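Local coordinates for AlgW protein (Pseudomonas aeruginosa, PDB 7CO3), which is probably a serine endopeptidase of the HtrA type, combining a trypsin-like protease domain with a PDZ domain, at residues B[67-73]-B[128-134]; B[116-122]-B[153-159]; B[243-247]-B[386-389]. The protein carries 1 engineered substitution. All coordinates share one frame; numbering follows the deposited sequence.

Contacts 1 and 2 lie in the same closed antiparallel barrel of six strands, their centres about 11 Å apart. Along the chain their segments alternate: 67-73, 116-122, 128-134, 153-159. Contact 1 joins the first strand of the barrel to the last in its order, and L69 and I131 reach across the interior to L157 of contact 2. Contact 3 follows in the second sheet of the protease domain, its centre about 19 Å from that of contact 2 and about 20 Å from that of contact 1. N121 and T243 connect the two sheets by a probable hydrogen bond. The PDZ domain falls between 243-247 and 386-389; contact 3 places the C-terminal residues, after an untraced gap at 378-385, against the protease domain.

Contact 1. Residues B[67-73]-B[128-134]; sequences ANLYTTK and ADQIIVA
N68, Y70 and T72 pair with A134, I132 and Q130 through antiparallel backbone hydrogen bonds, and at the K73 end a classic beta bulge lets T72 O accept from both D129 N (2.7 Å) and Q130 N (3.3 Å). L69, T71, I131 and V133 occupy the inward face. There L69 lies alongside V133, both pointing the same way, and brings its CD2 branch to 3.5 Å from V133 CG2. The methyl T71 CG2 rests on I131 CG1 at 4.0 Å, while the hydroxyl of T71 turns to S105 on the neighbouring strand.

On the other face Y70 swings its ring back along its own strand (chi1 -52°), so that CE2, at the ring edge, meets A134 CB at 3.8 Å. T72 and Q130 run side by side, with T72 OG1 3.4 Å from Q130 CB. A water bridges T72 OG1 and probably Y70 O on this more exposed face.

The pair closes the six-stranded barrel: strand 104-113 continues the sheet beyond 67-72, strand 140-149 continues it beyond 130-134, and helix 122-125 packs on L69 and I131.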
# COMPACT_ATOMS: atom_id res chain seq x y z
N ALA B 67 11.78 19.27 3.80
CA ALA B 67 11.19 20.06 4.88
C ALA B 67 9.68 19.87 4.88
O ALA B 67 9.09 19.48 3.87
CB ALA B 67 11.51 21.56 4.72
N ASN B 68 9.06 20.21 6.02
CA ASN B 68 7.61 20.37 6.12
C ASN B 68 7.19 21.81 5.81
O ASN B 68 7.85 22.78 6.21
CB ASN B 68 7.13 19.97 7.52
CG ASN B 68 7.44 18.51 7.85
OD1 ASN B 68 7.65 17.70 6.96
ND2 ASN B 68 7.49 18.19 9.13
N LEU B 69 6.06 21.94 5.13
CA LEU B 69 5.44 23.22 4.82
C LEU B 69 4.11 23.32 5.56
O LEU B 69 3.30 22.39 5.51
CB LEU B 69 5.19 23.39 3.31
CG LEU B 69 6.34 23.63 2.30
CD1 LEU B 69 5.78 24.06 0.97
CD2 LEU B 69 7.41 24.67 2.79
N TYR B 70 3.90 24.47 6.22
CA TYR B 70 2.65 24.84 6.88
C TYR B 70 2.24 26.19 6.35
O TYR B 70 2.96 27.17 6.56
CB TYR B 70 2.80 24.90 8.41
CG TYR B 70 3.41 23.67 8.99
CD1 TYR B 70 2.68 22.48 9.08
CD2 TYR B 70 4.72 23.66 9.43
CE1 TYR B 70 3.24 21.33 9.59
CE2 TYR B 70 5.30 22.52 9.94
CZ TYR B 70 4.55 21.36 10.02
OH TYR B 70 5.13 20.24 10.54
N THR B 71 1.10 26.24 5.66
CA THR B 71 0.63 27.43 4.96
C THR B 71 -0.71 27.87 5.53
O THR B 71 -1.56 27.04 5.88
CB THR B 71 0.53 27.19 3.43
OG1 THR B 71 -0.48 26.21 3.13
CG2 THR B 71 1.85 26.70 2.88
N THR B 72 -0.89 29.18 5.66
CA THR B 72 -2.16 29.76 6.07
C THR B 72 -2.66 30.67 4.97
O THR B 72 -1.88 31.42 4.37
CB THR B 72 -2.05 30.50 7.41
OG1 THR B 72 -0.87 31.30 7.41
CG2 THR B 72 -1.96 29.51 8.54
N LYS B 73 -3.97 30.57 4.70
CA LYS B 73 -4.64 31.15 3.54
C LYS B 73 -6.07 31.49 3.96
O LYS B 73 -6.52 31.11 5.04
CB LYS B 73 -4.64 30.17 2.36
CG LYS B 73 -5.17 30.74 1.05
CD LYS B 73 -5.75 29.66 0.15
CE LYS B 73 -5.72 30.09 -1.31
NZ LYS B 73 -6.42 31.38 -1.57
N ALA B 128 -1.22 31.40 -0.63
CA ALA B 128 -0.97 31.39 0.79
C ALA B 128 -0.55 32.79 1.23
O ALA B 128 0.08 33.54 0.49
CB ALA B 128 0.10 30.37 1.14
N ASP B 129 -0.93 33.14 2.46
CA ASP B 129 -0.53 34.44 3.00
C ASP B 129 0.69 34.31 3.89
O ASP B 129 1.48 35.25 3.98
CB ASP B 129 -1.71 35.08 3.73
CG ASP B 129 -2.95 35.21 2.82
OD1 ASP B 129 -2.78 35.60 1.64
OD2 ASP B 129 -4.07 34.91 3.26
N GLN B 130 0.91 33.15 4.49
CA GLN B 130 2.15 32.86 5.20
C GLN B 130 2.57 31.42 4.91
O GLN B 130 1.72 30.53 4.77
CB GLN B 130 1.97 33.09 6.69
CG GLN B 130 3.23 32.99 7.50
CD GLN B 130 2.96 33.08 8.98
OE1 GLN B 130 2.38 32.17 9.58
NE2 GLN B 130 3.35 34.19 9.59
N ILE B 131 3.88 31.20 4.81
CA ILE B 131 4.46 29.88 4.54
C ILE B 131 5.60 29.66 5.53
O ILE B 131 6.59 30.39 5.50
CB ILE B 131 4.98 29.75 3.09
CG1 ILE B 131 3.86 30.01 2.10
CG2 ILE B 131 5.57 28.36 2.81
CD1 ILE B 131 4.35 30.28 0.71
N ILE B 132 5.44 28.67 6.41
CA ILE B 132 6.49 28.25 7.32
C ILE B 132 7.16 26.99 6.79
O ILE B 132 6.49 26.03 6.37
CB ILE B 132 5.96 28.03 8.74
CG1 ILE B 132 5.42 29.35 9.30
CG2 ILE B 132 7.05 27.46 9.63
CD1 ILE B 132 3.95 29.36 9.61
N VAL B 133 8.49 27.00 6.81
CA VAL B 133 9.34 25.88 6.46
C VAL B 133 9.87 25.30 7.76
O VAL B 133 10.40 26.04 8.61
CB VAL B 133 10.49 26.33 5.55
CG1 VAL B 133 11.59 25.33 5.55
CG2 VAL B 133 10.01 26.65 4.14
N ALA B 134 9.72 23.99 7.95
CA ALA B 134 10.23 23.32 9.14
C ALA B 134 11.23 22.26 8.72
O ALA B 134 10.87 21.29 8.03
CB ALA B 134 9.10 22.72 9.99
O HOH W 1 1.27 29.29 7.94

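Contact 2. Residues B[116-122]-B[153-159]; sequences GYLLTNN and DLAVLKI
G116 through T120 pair with A155 through I159 in an antiparallel ladder of five backbone hydrogen bonds. L118 and L157 exchange two of them, T120 and A155 another two, and I159 N gives the fifth to G116 O at 2.8 Å.

Further polar contacts gather where the strands end. D153 O accepts two bonds of unequal quality: N121 ND2 approaches it almost head-on at 3.0 Å, with a C=O...N angle of 170°, whereas N122 N, 3.2 Å away, sits almost straight above the carbonyl plane. The N121 amide is stacked on the D153 carboxylate, their planes 22° apart. ND2 also makes a probable hydrogen bond to T243 OG1, and D153 OD1 takes one from H123 N. By sequence and fold D153 and H123 probably correspond to the aspartate and histidine of the trypsin-like catalytic triad, which would make N121 and N122 second-shell residues that help fix the backbone of D153. N121 also touches A227, an engineered substitution at the probable nucleophilic serine.

A cation-pi contact marks the other end. K158 lays CG 3.6 Å from Y117 CE1; the bends at chi2 (-83°) and chi4 beyond it carry NZ over the ring face, 4.9 Å from the centroid. NZ is hydrogen-bonded to E115 O as well.

Apolar packing fills both faces. L118 crosses I159 at about a right angle, CD1 lying 3.8 Å from I159 CG1, and T120 CG2 touches L157 CG at 4.1 Å. On the opposite face L119 CD2 meets L154 CD2 at 4.2 Å and also borders V156.

Helix 261-274 covers this second face, touching Y117, L119, L154 and V156. Strand 104-113 flanks 117-120 and strand 140-149 flanks 154-158, so the pair has a barrel strand on either side.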
# COMPACT_ATOMS: atom_id res chain seq x y z
N GLY B 116 19.28 28.45 -0.03
CA GLY B 116 17.94 28.47 0.53
C GLY B 116 16.78 28.47 -0.45
O GLY B 116 15.69 28.91 -0.08
N TYR B 117 16.97 28.00 -1.68
CA TYR B 117 15.87 27.82 -2.61
C TYR B 117 15.24 26.43 -2.43
O TYR B 117 15.93 25.43 -2.23
CB TYR B 117 16.35 27.99 -4.06
CG TYR B 117 16.75 29.43 -4.38
CD1 TYR B 117 15.81 30.45 -4.33
CD2 TYR B 117 18.06 29.76 -4.73
CE1 TYR B 117 16.16 31.76 -4.62
CE2 TYR B 117 18.42 31.09 -5.04
CZ TYR B 117 17.46 32.07 -4.97
OH TYR B 117 17.79 33.38 -5.25
N LEU B 118 13.91 26.39 -2.53
CA LEU B 118 13.16 25.17 -2.27
C LEU B 118 12.16 25.01 -3.37
O LEU B 118 11.57 25.99 -3.82
CB LEU B 118 12.44 25.19 -0.90
CG LEU B 118 13.33 25.07 0.35
CD1 LEU B 118 13.64 26.43 0.89
CD2 LEU B 118 12.71 24.22 1.46
N LEU B 119 11.98 23.76 -3.81
CA LEU B 119 10.90 23.38 -4.70
C LEU B 119 9.74 22.75 -3.91
O LEU B 119 9.96 22.01 -2.94
CB LEU B 119 11.44 22.39 -5.74
CG LEU B 119 11.77 22.90 -7.14
CD1 LEU B 119 12.47 21.82 -7.92
CD2 LEU B 119 10.54 23.42 -7.89
N THR B 120 8.51 23.04 -4.34
CA THR B 120 7.29 22.41 -3.83
C THR B 120 6.25 22.48 -4.94
O THR B 120 6.54 22.97 -6.04
CB THR B 120 6.81 23.08 -2.54
OG1 THR B 120 5.60 22.46 -2.11
CG2 THR B 120 6.52 24.61 -2.78
N ASN B 121 5.02 21.99 -4.68
CA ASN B 121 3.96 22.11 -5.67
C ASN B 121 3.25 23.47 -5.63
O ASN B 121 3.09 24.07 -4.56
CB ASN B 121 2.86 21.05 -5.50
CG ASN B 121 3.31 19.64 -5.86
OD1 ASN B 121 3.01 18.69 -5.13
ND2 ASN B 121 4.04 19.49 -6.96
N ASN B 122 2.76 23.91 -6.79
CA ASN B 122 1.96 25.13 -6.83
C ASN B 122 0.73 25.02 -5.94
O ASN B 122 0.43 25.93 -5.17
CB ASN B 122 1.51 25.47 -8.26
CG ASN B 122 0.73 26.76 -8.30
OD1 ASN B 122 1.11 27.74 -7.65
ND2 ASN B 122 -0.39 26.77 -9.01
N ASP B 153 2.36 22.65 -12.06
CA ASP B 153 2.16 22.50 -10.61
C ASP B 153 3.46 22.60 -9.83
O ASP B 153 3.74 21.78 -8.94
CB ASP B 153 1.43 21.18 -10.29
CG ASP B 153 0.79 21.18 -8.88
OD1 ASP B 153 0.75 22.25 -8.22
OD2 ASP B 153 0.33 20.10 -8.43
N LEU B 154 4.27 23.62 -10.12
CA LEU B 154 5.50 23.83 -9.35
C LEU B 154 5.56 25.24 -8.78
O LEU B 154 4.95 26.17 -9.29
CB LEU B 154 6.77 23.52 -10.18
CG LEU B 154 6.91 22.03 -10.58
CD1 LEU B 154 7.98 21.80 -11.67
CD2 LEU B 154 7.26 21.19 -9.35
N ALA B 155 6.32 25.38 -7.70
CA ALA B 155 6.54 26.70 -7.13
C ALA B 155 7.90 26.70 -6.47
O ALA B 155 8.41 25.65 -6.08
CB ALA B 155 5.44 27.09 -6.13
N VAL B 156 8.51 27.88 -6.41
CA VAL B 156 9.83 28.05 -5.82
C VAL B 156 9.70 28.98 -4.63
O VAL B 156 9.02 30.01 -4.72
CB VAL B 156 10.86 28.60 -6.83
CG1 VAL B 156 12.17 28.79 -6.15
CG2 VAL B 156 11.01 27.66 -8.00
N LEU B 157 10.35 28.61 -3.54
CA LEU B 157 10.41 29.34 -2.29
C LEU B 157 11.87 29.66 -2.00
O LEU B 157 12.78 28.99 -2.49
CB LEU B 157 9.85 28.51 -1.12
CG LEU B 157 8.43 27.90 -1.17
CD1 LEU B 157 8.16 27.06 0.13
CD2 LEU B 157 7.41 28.99 -1.35
N LYS B 158 12.07 30.66 -1.15
CA LYS B 158 13.38 31.09 -0.70
C LYS B 158 13.35 31.30 0.79
O LYS B 158 12.41 31.92 1.31
CB LYS B 158 13.82 32.39 -1.41
CG LYS B 158 15.32 32.74 -1.26
CD LYS B 158 15.63 33.46 0.06
CE LYS B 158 16.99 34.14 0.03
NZ LYS B 158 18.03 33.26 -0.57
N ILE B 159 14.38 30.82 1.48
CA ILE B 159 14.55 31.04 2.91
C ILE B 159 15.95 31.58 3.16
O ILE B 159 16.86 31.40 2.35
CB ILE B 159 14.27 29.77 3.74
CG1 ILE B 159 15.29 28.63 3.46
CG2 ILE B 159 12.81 29.28 3.49
CD1 ILE B 159 15.14 27.42 4.43

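Contact 3. Residues B[243-247]-B[386-389]; sequences TAIFS and DGGE
A244 and I245 pair in parallel with G387 and G388 by three backbone hydrogen bonds: G387 N to T243 O, I245 N to G387 O (2.9 Å), and E389 N to I245 O (3.0 Å). In the last two the donor lies near the C=O line, although the E389 N-H is bent (142°).

The side chain of E389, poorly ordered like D386 and tentatively placed, runs outward along F246. CB lies 3.8 Å from F246 CD2; CG touches I245 O at 3.5 Å and, in another direction, that same ring carbon. CD stands at the ring edge, in its plane, and OE2 comes to 3.4 Å from CD2. The carboxylate is turned 73° from the ring, while E389 O sits over one ring face. F188 of the second subunit meets this ring.

At the other end D386 OD2 touches I245 CG2 at 3.5 Å.

The polar bonds that cross are all backbone to backbone, and D386 OD2 and E389 OE2 rest against carbon. OD2, buried without a polar partner, could bind a proton more readily. D386 touches A227, engineered at the probable nucleophilic serine; substrate usually pairs antiparallel here, so this parallel C-terminus probably mimics no productive substrate.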
# COMPACT_ATOMS: atom_id res chain seq x y z
N THR B 243 3.57 14.64 -6.20
CA THR B 243 2.58 15.61 -6.61
C THR B 243 1.14 15.18 -6.40
O THR B 243 0.35 15.93 -5.83
CB THR B 243 2.77 15.90 -8.12
OG1 THR B 243 3.97 16.68 -8.27
CG2 THR B 243 1.60 16.69 -8.68
N ALA B 244 0.80 13.98 -6.88
CA ALA B 244 -0.58 13.54 -6.98
C ALA B 244 -0.67 12.02 -6.76
O ALA B 244 0.33 11.29 -6.81
CB ALA B 244 -1.16 13.93 -8.34
N ILE B 245 -1.91 11.57 -6.55
CA ILE B 245 -2.24 10.16 -6.47
C ILE B 245 -3.54 9.90 -7.21
O ILE B 245 -4.33 10.81 -7.47
CB ILE B 245 -2.39 9.68 -5.01
CG1 ILE B 245 -3.71 10.17 -4.40
CG2 ILE B 245 -1.17 10.12 -4.18
CD1 ILE B 245 -4.09 9.44 -3.03
N PHE B 246 -3.77 8.65 -7.53
CA PHE B 246 -5.06 8.19 -8.01
C PHE B 246 -5.60 7.24 -6.95
O PHE B 246 -4.93 6.27 -6.57
CB PHE B 246 -4.99 7.51 -9.38
CG PHE B 246 -6.33 7.34 -10.01
CD1 PHE B 246 -7.18 6.29 -9.63
CD2 PHE B 246 -6.78 8.25 -10.96
CE1 PHE B 246 -8.45 6.15 -10.20
CE2 PHE B 246 -8.04 8.11 -11.54
CZ PHE B 246 -8.87 7.07 -11.16
N SER B 247 -6.79 7.54 -6.46
CA SER B 247 -7.34 6.77 -5.36
C SER B 247 -8.84 6.91 -5.35
O SER B 247 -9.37 7.99 -5.63
CB SER B 247 -6.80 7.24 -4.00
OG SER B 247 -7.56 6.62 -2.98
N ASP B 386 -1.99 17.54 -1.66
CA ASP B 386 -1.59 16.46 -2.56
C ASP B 386 -2.74 15.94 -3.43
O ASP B 386 -3.59 15.20 -2.96
CB ASP B 386 -0.97 15.33 -1.73
CG ASP B 386 -0.38 14.23 -2.60
OD1 ASP B 386 0.86 14.19 -2.74
OD2 ASP B 386 -1.15 13.42 -3.15
N GLY B 387 -2.71 16.29 -4.72
CA GLY B 387 -3.92 16.22 -5.54
C GLY B 387 -4.34 14.81 -5.89
O GLY B 387 -3.52 13.89 -5.97
N GLY B 388 -5.63 14.64 -6.13
CA GLY B 388 -6.14 13.31 -6.40
C GLY B 388 -7.03 13.24 -7.61
O GLY B 388 -8.08 13.88 -7.66
N GLU B 389 -6.62 12.47 -8.61
CA GLU B 389 -7.51 12.14 -9.70
C GLU B 389 -8.23 10.82 -9.40
O GLU B 389 -8.15 10.30 -8.27
CB GLU B 389 -6.73 12.04 -10.99
CG GLU B 389 -5.34 11.57 -10.73
CD GLU B 389 -4.65 11.13 -11.98
OE1 GLU B 389 -3.43 11.33 -12.03
OE2 GLU B 389 -5.31 10.65 -12.92